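Local coordinates for uncharacterized protein (Bacteroides ovatus CL02T12C04, PDB 6PTM), which acts as an exo-carrageenase of glycoside hydrolase family 42, probably cleaving sugar units from the ends of carrageenan chains, at residues W175-R180 with Q505-C510; W509-D514 with N530-R535; H188-G193 with D221-F226. All coordinates share one frame; numbering follows the deposited sequence.

Eight parallel strands, 168-175 to 503-506 in chain order, fit the (beta/alpha)8 barrel expected of family 42. Contact 1 joins the first and last of these strands; contact 3 joins the next two, 192-197 and 225-230, where they begin. Their centres are about 12 Å apart, bridged by Lys178 NZ to His188 O (2.8 Å) and Arg180 NH1 to Asn190 OD1 (2.7 Å). Contact 2 continues the loop of contact 1, shares Trp509 and Cys510 with it, and has its centre about 9 Å away. Contacts 2 and 3 are centred about 20 Å apart. The enzyme is in its apo form; active sites of such barrels lie at carboxyl strand ends, where contact 1 sits.

Contact 1 of 3, residues W175-R180 with Q505-C510; sequences WTWKPR and QTWYWC
Barrel closure brings the carboxyl ends of strands 168-175 and 503-506 together, with Trp175 paired in parallel to Thr506. Thr176 N donates to Thr506 O at 2.9 Å, and Thr176 O receives Trp509 N at 2.7 Å. The Trp175 indole is sandwiched. Thr506 CB lies off-centre over one face in a CH-pi contact, a place for a compact branched residue, while the edge of Trp509 meets the other in a T-shaped pair, CE3 lying 3.6 Å from Trp175 CG with the planes at 67°. Because Trp509 carries CG anti to its own N (chi1 -167°), its ring also receives Lys178, whose CG makes a CH-pi contact 3.6 Å from Trp509 CD2; Lys178 NZ goes on to Gly189 O and a salt bridge with Asp174. Trp175 NE1 bonds to His541, and Trp509 NE1 to Tyr84. A type II turn from Trp175 to Lys178 carries Trp177 out to an aromatic cluster, where the edge of Trp507 points at its face, Trp507 CH2 4.0 Å from Trp177 CH2, and Tyr508 CD1 lies 3.6 Å from Trp177 CZ3. A non-proline cis peptide between Trp507 and Tyr508, just past the eighth strand, recurs in clan GH-A barrels.

Contact 2 of 3, residues W509-D514 with N530-R535; sequences WCRRED and NNHQPR
Asn531 O is gripped by two nitrogens of one guanidinium: Arg511 NE stands 2.8 Å from it and Arg511 NH2 3.0 Å. The oxygen lies in the guanidinium plane, and both donors reach it from the same face of its carbonyl. A bend at chi2 (-89°) folds the arginine chain back past the Asn531 side chain, with Arg511 CG 3.4 Å from Asn531 OD1. That OD1 turns to the opposite backbone, taking Arg511 N at 3.1 Å from above the amide plane and, weakly, Cys510 N at 2.9 Å. Asparagine suits the place because its two ends differ: the oxygen accepts here, while ND2 bonds to Ser529 OG. His532 sets its ring edge against the arginine, CD2 3.3 Å from Arg511 NH2 and the planes 80° apart, and its ND1 bonds to Ala528 N. Beyond the asparagines, Gln533 N returns to Asn530 O at 2.9 Å, and Gln533 is the N-cap of helix 534-549. From helices 69-90 and 109-139, Asp88 and Glu120 form salt bridges with Arg511 NH2. A leucine here would probably leave Asn531 O without both of its donors and Asp88 and Glu120 without their shared counter-charge. One arginine thus ties the loop and the Asn531 backbone to two helices, its buried charge probably balanced by the carboxylates, while a neutral amide fixes the loop backbone.

Contact 3 of 3, residues H188-G193 with D221-F226; sequences HGNLDG and DGSIGF
Two torsions join the segments: Ser223 tucks OG between its own backbone N and carbonyl carbon (chi1 53°), which sends it to Asn190 O, and Asp192 swings CG anti to its N (chi1 -154°), which sends its carboxylate to Ser223 N. Ser223 OG thereby donates to Asn190 O at 2.6 Å, while its backbone N gives to Asp192 OD2 at 3.2 Å, on the anti lone pair. The other carboxylate oxygen, OD1, accepts Gly193 N at 2.8 Å and forms a salt bridge with Lys219. A short, two-ended acid fits here, since it ties the loop before strand 225-230 to the start of strand 192-197. From Asp192 on, the strands pair in parallel: Asp192 N reaches Ile224 O at 2.9 Å almost perfectly straight (177°), and Phe226 N returns weakly to Asp192 O at 3.3 Å. Glycines make room for this. Any CB on Gly222 would strike Asp192 OD2, and one on Gly225 would run into the Asp192 backbone, so the two chains can approach to 4.0 Å between Asp192 CA and Gly225 CA. On the apolar side, Leu191 CD2 meets the ring edge of Phe226, 4.0 Å from CE1. Both of those side chains also rest on Gln505 of strand 503-506, and Phe226 forms an edge-to-face pair with Phe467. The whole contact opens a beta-alpha-beta crossover, in which helix 210-218 links strands 192-197 and 225-230, with strand 288-292 next in the sheet.

Contact 1 of 3, residues W175-R180 with Q505-C510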
loop_
_atom_site.group_PDB
_atom_site.type_symbol
_atom_site.label_atom_id
_atom_site.label_comp_id
_atom_site.label_asym_id
_atom_site.label_seq_id
_atom_site.Cartn_x
_atom_site.Cartn_y
_atom_site.Cartn_z
ATOM N N TRP A 175 1.216 5.803 14.152
ATOM C CA TRP A 175 2.432 6.481 13.659
ATOM C C TRP A 175 3.667 5.687 14.076
ATOM O O TRP A 175 3.735 5.303 15.226
ATOM C CB TRP A 175 2.475 7.896 14.222
ATOM C CG TRP A 175 1.289 8.736 13.874
ATOM C CD1 TRP A 175 0.116 8.804 14.566
ATOM C CD2 TRP A 175 1.146 9.614 12.744
ATOM N NE1 TRP A 175 -0.765 9.620 13.912
ATOM C CE2 TRP A 175 -0.156 10.166 12.816
ATOM C CE3 TRP A 175 1.968 9.984 11.672
ATOM C CZ2 TRP A 175 -0.646 11.065 11.868
ATOM C CZ3 TRP A 175 1.496 10.910 10.757
ATOM C CH2 TRP A 175 0.192 11.405 10.829
ATOM N N THR A 176 4.603 5.483 13.160
ATOM C CA THR A 176 5.909 4.837 13.408
ATOM C C THR A 176 6.642 5.543 14.579
ATOM O O THR A 176 6.707 6.787 14.594
ATOM C CB THR A 176 6.712 4.807 12.100
ATOM O OG1 THR A 176 5.846 4.295 11.074
ATOM C CG2 THR A 176 7.964 3.960 12.246
ATOM N N TRP A 177 7.085 4.757 15.568
ATOM C CA TRP A 177 7.968 5.162 16.705
ATOM C C TRP A 177 7.270 6.121 17.663
ATOM O O TRP A 177 7.988 6.674 18.500
ATOM C CB TRP A 177 9.268 5.822 16.214
ATOM C CG TRP A 177 10.172 4.925 15.434
ATOM C CD1 TRP A 177 10.187 3.557 15.429
ATOM C CD2 TRP A 177 11.202 5.352 14.525
ATOM N NE1 TRP A 177 11.163 3.109 14.572
ATOM C CE2 TRP A 177 11.805 4.185 14.008
ATOM C CE3 TRP A 177 11.689 6.600 14.119
ATOM C CZ2 TRP A 177 12.848 4.234 13.084
ATOM C CZ3 TRP A 177 12.720 6.646 13.201
ATOM C CH2 TRP A 177 13.282 5.479 12.685
ATOM N N LYS A 178 5.961 6.360 17.532
ATOM C CA LYS A 178 5.205 7.247 18.457
ATOM C C LYS A 178 5.361 6.725 19.881
ATOM O O LYS A 178 5.101 5.552 20.166
ATOM C CB LYS A 178 3.708 7.292 18.141
ATOM C CG LYS A 178 2.902 8.303 18.956
ATOM C CD LYS A 178 1.427 8.157 18.719
ATOM C CE LYS A 178 0.895 6.867 19.328
ATOM N NZ LYS A 178 -0.513 6.635 18.940
ATOM N N PRO A 179 5.758 7.582 20.843
ATOM C CA PRO A 179 5.835 7.131 22.239
ATOM C C PRO A 179 4.466 6.616 22.697
ATOM O O PRO A 179 3.459 7.255 22.413
ATOM C CB PRO A 179 6.275 8.387 23.002
ATOM C CG PRO A 179 7.020 9.185 21.939
ATOM C CD PRO A 179 6.222 8.968 20.664
ATOM N N ARG A 180 4.457 5.466 23.367
ATOM C CA ARG A 180 3.227 4.750 23.783
ATOM C C ARG A 180 2.829 5.294 25.155
ATOM O O ARG A 180 2.997 4.596 26.142
ATOM C CB ARG A 180 3.504 3.245 23.757
ATOM C CG ARG A 180 3.949 2.739 22.386
ATOM C CD ARG A 180 2.779 2.251 21.558
ATOM N NE ARG A 180 2.031 1.242 22.308
ATOM C CZ ARG A 180 0.705 1.121 22.351
ATOM N NH1 ARG A 180 -0.084 1.940 21.666
ATOM N NH2 ARG A 180 0.177 0.169 23.100
ATOM N N GLN A 505 0.270 2.235 9.826
ATOM C CA GLN A 505 1.254 2.853 10.743
ATOM C C GLN A 505 1.979 3.887 9.892
ATOM O O GLN A 505 2.794 3.442 9.059
ATOM C CB GLN A 505 2.212 1.824 11.337
ATOM C CG GLN A 505 3.091 2.463 12.400
ATOM C CD GLN A 505 4.037 1.495 13.056
ATOM O OE1 GLN A 505 4.628 0.626 12.412
ATOM N NE2 GLN A 505 4.168 1.647 14.354
ATOM N N THR A 506 1.672 5.180 10.039
ATOM C CA THR A 506 2.181 6.234 9.126
ATOM C C THR A 506 3.621 6.624 9.508
ATOM O O THR A 506 3.897 6.785 10.717
ATOM C CB THR A 506 1.262 7.453 9.101
ATOM O OG1 THR A 506 -0.061 7.038 8.719
ATOM C CG2 THR A 506 1.819 8.534 8.198
ATOM N N TRP A 507 4.499 6.769 8.516
ATOM C CA TRP A 507 5.858 7.363 8.702
ATOM C C TRP A 507 5.728 8.884 8.864
ATOM O O TRP A 507 5.258 9.551 7.949
ATOM C CB TRP A 507 6.752 7.020 7.506
ATOM C CG TRP A 507 8.134 7.606 7.558
ATOM C CD1 TRP A 507 8.540 8.784 6.998
ATOM C CD2 TRP A 507 9.303 7.043 8.197
ATOM N NE1 TRP A 507 9.872 8.986 7.234
ATOM C CE2 TRP A 507 10.367 7.945 7.972
ATOM C CE3 TRP A 507 9.564 5.882 8.945
ATOM C CZ2 TRP A 507 11.669 7.692 8.412
ATOM C CZ3 TRP A 507 10.855 5.630 9.378
ATOM C CH2 TRP A 507 11.885 6.533 9.126
ATOM N N TYR A 508 6.114 9.467 10.012
ATOM C CA TYR A 508 6.543 8.818 11.255
ATOM C C TYR A 508 6.492 9.831 12.414
ATOM O O TYR A 508 6.519 11.034 12.191
ATOM C CB TYR A 508 7.960 8.222 11.215
ATOM C CG TYR A 508 9.136 9.165 11.037
ATOM C CD1 TYR A 508 10.392 8.819 11.526
ATOM C CD2 TYR A 508 9.031 10.351 10.316
ATOM C CE1 TYR A 508 11.503 9.631 11.328
ATOM C CE2 TYR A 508 10.126 11.176 10.123
ATOM C CZ TYR A 508 11.372 10.813 10.613
ATOM O OH TYR A 508 12.450 11.630 10.389
ATOM N N TRP A 509 6.375 9.331 13.637
ATOM C CA TRP A 509 6.282 10.185 14.847
ATOM C C TRP A 509 7.608 10.086 15.593
ATOM O O TRP A 509 7.709 9.335 16.582
ATOM C CB TRP A 509 5.092 9.789 15.702
ATOM C CG TRP A 509 4.723 10.761 16.787
ATOM C CD1 TRP A 509 5.494 11.227 17.817
ATOM C CD2 TRP A 509 3.409 11.315 16.987
ATOM N NE1 TRP A 509 4.752 12.042 18.637
ATOM C CE2 TRP A 509 3.468 12.105 18.162
ATOM C CE3 TRP A 509 2.195 11.208 16.285
ATOM C CZ2 TRP A 509 2.353 12.787 18.643
ATOM C CZ3 TRP A 509 1.097 11.888 16.762
ATOM C CH2 TRP A 509 1.180 12.660 17.926
ATOM N N CYS A 510 8.595 10.791 15.060
ATOM C CA CYS A 510 9.985 10.774 15.566
ATOM C C CYS A 510 10.122 11.730 16.760
ATOM O O CYS A 510 11.123 11.598 17.464
ATOM C CB CYS A 510 10.965 11.136 14.459
ATOM S SG CYS A 510 12.652 10.625 14.857
#

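Contact 2 of 3, residues W509-D514 with N530-R535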
loop_
_atom_site.group_PDB
_atom_site.type_symbol
_atom_site.label_atom_id
_atom_site.label_comp_id
_atom_site.label_asym_id
_atom_site.label_seq_id
_atom_site.Cartn_x
_atom_site.Cartn_y
_atom_site.Cartn_z
ATOM N N TRP A 509 6.375 9.331 13.637
ATOM C CA TRP A 509 6.282 10.185 14.847
ATOM C C TRP A 509 7.608 10.086 15.593
ATOM O O TRP A 509 7.709 9.335 16.582
ATOM C CB TRP A 509 5.092 9.789 15.702
ATOM C CG TRP A 509 4.723 10.761 16.787
ATOM C CD1 TRP A 509 5.494 11.227 17.817
ATOM C CD2 TRP A 509 3.409 11.315 16.987
ATOM N NE1 TRP A 509 4.752 12.042 18.637
ATOM C CE2 TRP A 509 3.468 12.105 18.162
ATOM C CE3 TRP A 509 2.195 11.208 16.285
ATOM C CZ2 TRP A 509 2.353 12.787 18.643
ATOM C CZ3 TRP A 509 1.097 11.888 16.762
ATOM C CH2 TRP A 509 1.180 12.660 17.926
ATOM N N CYS A 510 8.595 10.791 15.060
ATOM C CA CYS A 510 9.985 10.774 15.566
ATOM C C CYS A 510 10.122 11.730 16.760
ATOM O O CYS A 510 11.123 11.598 17.464
ATOM C CB CYS A 510 10.965 11.136 14.459
ATOM S SG CYS A 510 12.652 10.625 14.857
ATOM N N ARG A 511 9.165 12.647 16.974
ATOM C CA ARG A 511 9.097 13.527 18.175
ATOM C C ARG A 511 9.070 12.695 19.460
ATOM O O ARG A 511 8.272 11.744 19.557
ATOM C CB ARG A 511 7.829 14.381 18.140
ATOM C CG ARG A 511 7.863 15.505 17.117
ATOM C CD ARG A 511 8.448 16.798 17.702
ATOM N NE ARG A 511 8.110 17.923 16.834
ATOM C CZ ARG A 511 8.521 19.178 16.999
ATOM N NH1 ARG A 511 9.314 19.497 18.006
ATOM N NH2 ARG A 511 8.073 20.118 16.186
ATOM N N ARG A 512 9.889 13.068 20.437
ATOM C CA ARG A 512 9.824 12.493 21.802
ATOM C C ARG A 512 8.796 13.321 22.574
ATOM O O ARG A 512 8.370 14.403 22.050
ATOM C CB ARG A 512 11.209 12.466 22.479
ATOM C CG ARG A 512 12.298 11.709 21.726
ATOM C CD ARG A 512 11.994 10.233 21.432
ATOM N NE ARG A 512 11.085 10.003 20.300
ATOM C CZ ARG A 512 10.485 8.842 19.969
ATOM N NH1 ARG A 512 10.717 7.737 20.668
ATOM N NH2 ARG A 512 9.642 8.812 18.936
ATOM N N GLU A 513 8.413 12.862 23.770
ATOM C CA GLU A 513 7.402 13.571 24.603
ATOM C C GLU A 513 7.847 15.023 24.858
ATOM O O GLU A 513 6.966 15.924 24.849
ATOM C CB GLU A 513 7.162 12.813 25.909
ATOM C CG GLU A 513 5.913 13.276 26.653
ATOM C CD GLU A 513 5.688 12.616 28.005
ATOM O OE1 GLU A 513 6.402 11.649 28.320
ATOM O OE2 GLU A 513 4.791 13.063 28.727
ATOM N N ASP A 514 9.158 15.268 25.005
ATOM C CA ASP A 514 9.714 16.614 25.348
ATOM C C ASP A 514 9.764 17.542 24.109
ATOM O O ASP A 514 9.982 18.781 24.297
ATOM C CB ASP A 514 11.045 16.496 26.117
ATOM C CG ASP A 514 12.269 16.072 25.324
ATOM O OD1 ASP A 514 12.175 15.889 24.097
ATOM O OD2 ASP A 514 13.311 15.894 25.951
ATOM N N ASN A 530 5.548 15.374 9.118
ATOM C CA ASN A 530 4.341 15.517 9.966
ATOM C C ASN A 530 4.769 15.989 11.353
ATOM O O ASN A 530 3.929 16.625 12.003
ATOM C CB ASN A 530 3.493 14.240 9.999
ATOM C CG ASN A 530 4.243 13.023 10.469
ATOM O OD1 ASN A 530 4.752 12.267 9.634
ATOM N ND2 ASN A 530 4.339 12.861 11.783
ATOM N N ASN A 531 6.013 15.709 11.758
ATOM C CA ASN A 531 6.553 16.100 13.085
ATOM C C ASN A 531 6.531 17.639 13.236
ATOM O O ASN A 531 6.687 18.118 14.393
ATOM C CB ASN A 531 7.938 15.513 13.314
ATOM C CG ASN A 531 7.890 14.004 13.356
ATOM O OD1 ASN A 531 7.548 13.420 14.405
ATOM N ND2 ASN A 531 8.302 13.382 12.259
ATOM N N HIS A 532 6.329 18.378 12.138
ATOM C CA HIS A 532 6.211 19.858 12.107
ATOM C C HIS A 532 4.851 20.328 11.575
ATOM O O HIS A 532 4.738 21.537 11.209
ATOM C CB HIS A 532 7.351 20.445 11.243
ATOM C CG HIS A 532 8.698 20.168 11.819
ATOM N ND1 HIS A 532 9.851 20.183 11.071
ATOM C CD2 HIS A 532 9.076 19.915 13.091
ATOM C CE1 HIS A 532 10.882 19.933 11.865
ATOM N NE2 HIS A 532 10.431 19.759 13.107
ATOM N N GLN A 533 3.837 19.469 11.514
ATOM C CA GLN A 533 2.579 19.814 10.773
ATOM C C GLN A 533 1.345 19.387 11.567
ATOM O O GLN A 533 0.747 18.329 11.318
ATOM C CB GLN A 533 2.563 19.158 9.398
ATOM C CG GLN A 533 3.734 19.524 8.510
ATOM C CD GLN A 533 3.838 18.597 7.323
ATOM O OE1 GLN A 533 3.623 17.379 7.452
ATOM N NE2 GLN A 533 4.176 19.173 6.166
ATOM N N PRO A 534 0.889 20.246 12.505
ATOM C CA PRO A 534 -0.270 19.924 13.348
ATOM C C PRO A 534 -1.533 19.551 12.556
ATOM O O PRO A 534 -2.217 18.693 13.005
ATOM C CB PRO A 534 -0.503 21.197 14.175
ATOM C CG PRO A 534 0.844 21.897 14.153
ATOM C CD PRO A 534 1.446 21.576 12.796
ATOM N N ARG A 535 -1.776 20.184 11.407
ATOM C CA ARG A 535 -3.018 19.970 10.643
ATOM C C ARG A 535 -2.928 18.651 9.858
ATOM O O ARG A 535 -3.982 17.995 9.720
ATOM C CB ARG A 535 -3.365 21.182 9.788
ATOM C CG ARG A 535 -3.991 22.322 10.579
ATOM C CD ARG A 535 -4.754 23.290 9.726
ATOM N NE ARG A 535 -3.895 24.019 8.827
ATOM C CZ ARG A 535 -4.331 24.844 7.882
ATOM N NH1 ARG A 535 -3.471 25.420 7.063
ATOM N NH2 ARG A 535 -5.624 25.030 7.690
#

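Contact 3 of 3, residues H188-G193 with D221-F226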
loop_
_atom_site.group_PDB
_atom_site.type_symbol
_atom_site.label_atom_id
_atom_site.label_comp_id
_atom_site.label_asym_id
_atom_site.label_seq_id
_atom_site.Cartn_x
_atom_site.Cartn_y
_atom_site.Cartn_z
ATOM N N HIS A 188 -4.602 9.393 18.981
ATOM C CA HIS A 188 -3.668 9.266 17.828
ATOM C C HIS A 188 -3.258 7.828 17.510
ATOM O O HIS A 188 -2.185 7.644 16.939
ATOM C CB HIS A 188 -2.491 10.241 17.992
ATOM C CG HIS A 188 -2.887 11.678 17.943
ATOM N ND1 HIS A 188 -3.320 12.362 19.046
ATOM C CD2 HIS A 188 -2.914 12.561 16.926
ATOM C CE1 HIS A 188 -3.594 13.595 18.708
ATOM N NE2 HIS A 188 -3.358 13.741 17.424
ATOM N N GLY A 189 -4.084 6.869 17.902
ATOM C CA GLY A 189 -3.902 5.449 17.583
ATOM C C GLY A 189 -3.372 4.726 18.790
ATOM O O GLY A 189 -2.664 5.372 19.604
ATOM N N ASN A 190 -3.698 3.444 18.910
ATOM C CA ASN A 190 -3.234 2.583 20.035
ATOM C C ASN A 190 -2.675 1.259 19.482
ATOM O O ASN A 190 -3.025 0.165 19.967
ATOM C CB ASN A 190 -4.342 2.446 21.081
ATOM C CG ASN A 190 -3.837 1.825 22.364
ATOM O OD1 ASN A 190 -2.646 1.855 22.616
ATOM N ND2 ASN A 190 -4.745 1.355 23.193
ATOM N N LEU A 191 -1.775 1.349 18.517
ATOM C CA LEU A 191 -1.152 0.160 17.897
ATOM C C LEU A 191 -0.071 -0.384 18.828
ATOM O O LEU A 191 0.870 0.354 19.155
ATOM C CB LEU A 191 -0.546 0.558 16.559
ATOM C CG LEU A 191 0.026 -0.600 15.752
ATOM C CD1 LEU A 191 -1.088 -1.548 15.290
ATOM C CD2 LEU A 191 0.787 -0.038 14.559
ATOM N N ASP A 192 -0.227 -1.642 19.219
ATOM C CA ASP A 192 0.730 -2.348 20.100
ATOM C C ASP A 192 1.676 -3.115 19.182
ATOM O O ASP A 192 1.572 -2.982 17.929
ATOM C CB ASP A 192 -0.018 -3.278 21.053
ATOM C CG ASP A 192 0.676 -3.596 22.377
ATOM O OD1 ASP A 192 1.938 -3.510 22.440
ATOM O OD2 ASP A 192 -0.054 -4.001 23.312
ATOM N N GLY A 193 2.517 -3.949 19.782
ATOM C CA GLY A 193 3.363 -4.883 19.034
ATOM C C GLY A 193 4.630 -5.216 19.778
ATOM O O GLY A 193 4.752 -4.900 20.981
ATOM N N ASP A 221 -1.491 -8.635 27.318
ATOM C CA ASP A 221 -2.262 -8.967 26.098
ATOM C C ASP A 221 -2.364 -7.741 25.180
ATOM O O ASP A 221 -2.119 -7.918 23.979
ATOM C CB ASP A 221 -3.656 -9.456 26.449
ATOM C CG ASP A 221 -3.879 -10.809 25.848
ATOM O OD1 ASP A 221 -4.497 -10.865 24.742
ATOM O OD2 ASP A 221 -3.362 -11.781 26.465
ATOM N N GLY A 222 -2.827 -6.610 25.726
ATOM C CA GLY A 222 -2.592 -5.238 25.230
ATOM C C GLY A 222 -3.593 -4.845 24.158
ATOM O O GLY A 222 -4.719 -5.344 24.192
ATOM N N SER A 223 -3.206 -3.954 23.251
ATOM C CA SER A 223 -4.076 -3.499 22.143
ATOM C C SER A 223 -3.678 -4.209 20.856
ATOM O O SER A 223 -2.624 -4.915 20.847
ATOM C CB SER A 223 -4.044 -2.001 21.996
ATOM O OG SER A 223 -2.710 -1.546 21.891
ATOM N N ILE A 224 -4.492 -4.058 19.808
ATOM C CA ILE A 224 -4.216 -4.783 18.552
ATOM C C ILE A 224 -2.848 -4.300 18.075
ATOM O O ILE A 224 -2.545 -3.109 18.207
ATOM C CB ILE A 224 -5.322 -4.635 17.500
ATOM C CG1 ILE A 224 -5.139 -5.702 16.426
ATOM C CG2 ILE A 224 -5.372 -3.207 16.964
ATOM C CD1 ILE A 224 -6.326 -5.888 15.484
ATOM N N GLY A 225 -2.020 -5.232 17.642
ATOM C CA GLY A 225 -0.608 -4.956 17.368
ATOM C C GLY A 225 -0.027 -5.943 16.388
ATOM O O GLY A 225 -0.723 -6.907 15.960
ATOM N N PHE A 226 1.216 -5.706 16.021
ATOM C CA PHE A 226 1.945 -6.652 15.153
ATOM C C PHE A 226 3.363 -6.886 15.686
ATOM O O PHE A 226 3.930 -6.089 16.479
ATOM C CB PHE A 226 1.892 -6.170 13.710
ATOM C CG PHE A 226 2.867 -5.088 13.347
ATOM C CD1 PHE A 226 2.608 -3.769 13.668
ATOM C CD2 PHE A 226 4.005 -5.373 12.623
ATOM C CE1 PHE A 226 3.481 -2.759 13.313
ATOM C CE2 PHE A 226 4.858 -4.352 12.229
ATOM C CZ PHE A 226 4.589 -3.045 12.564
#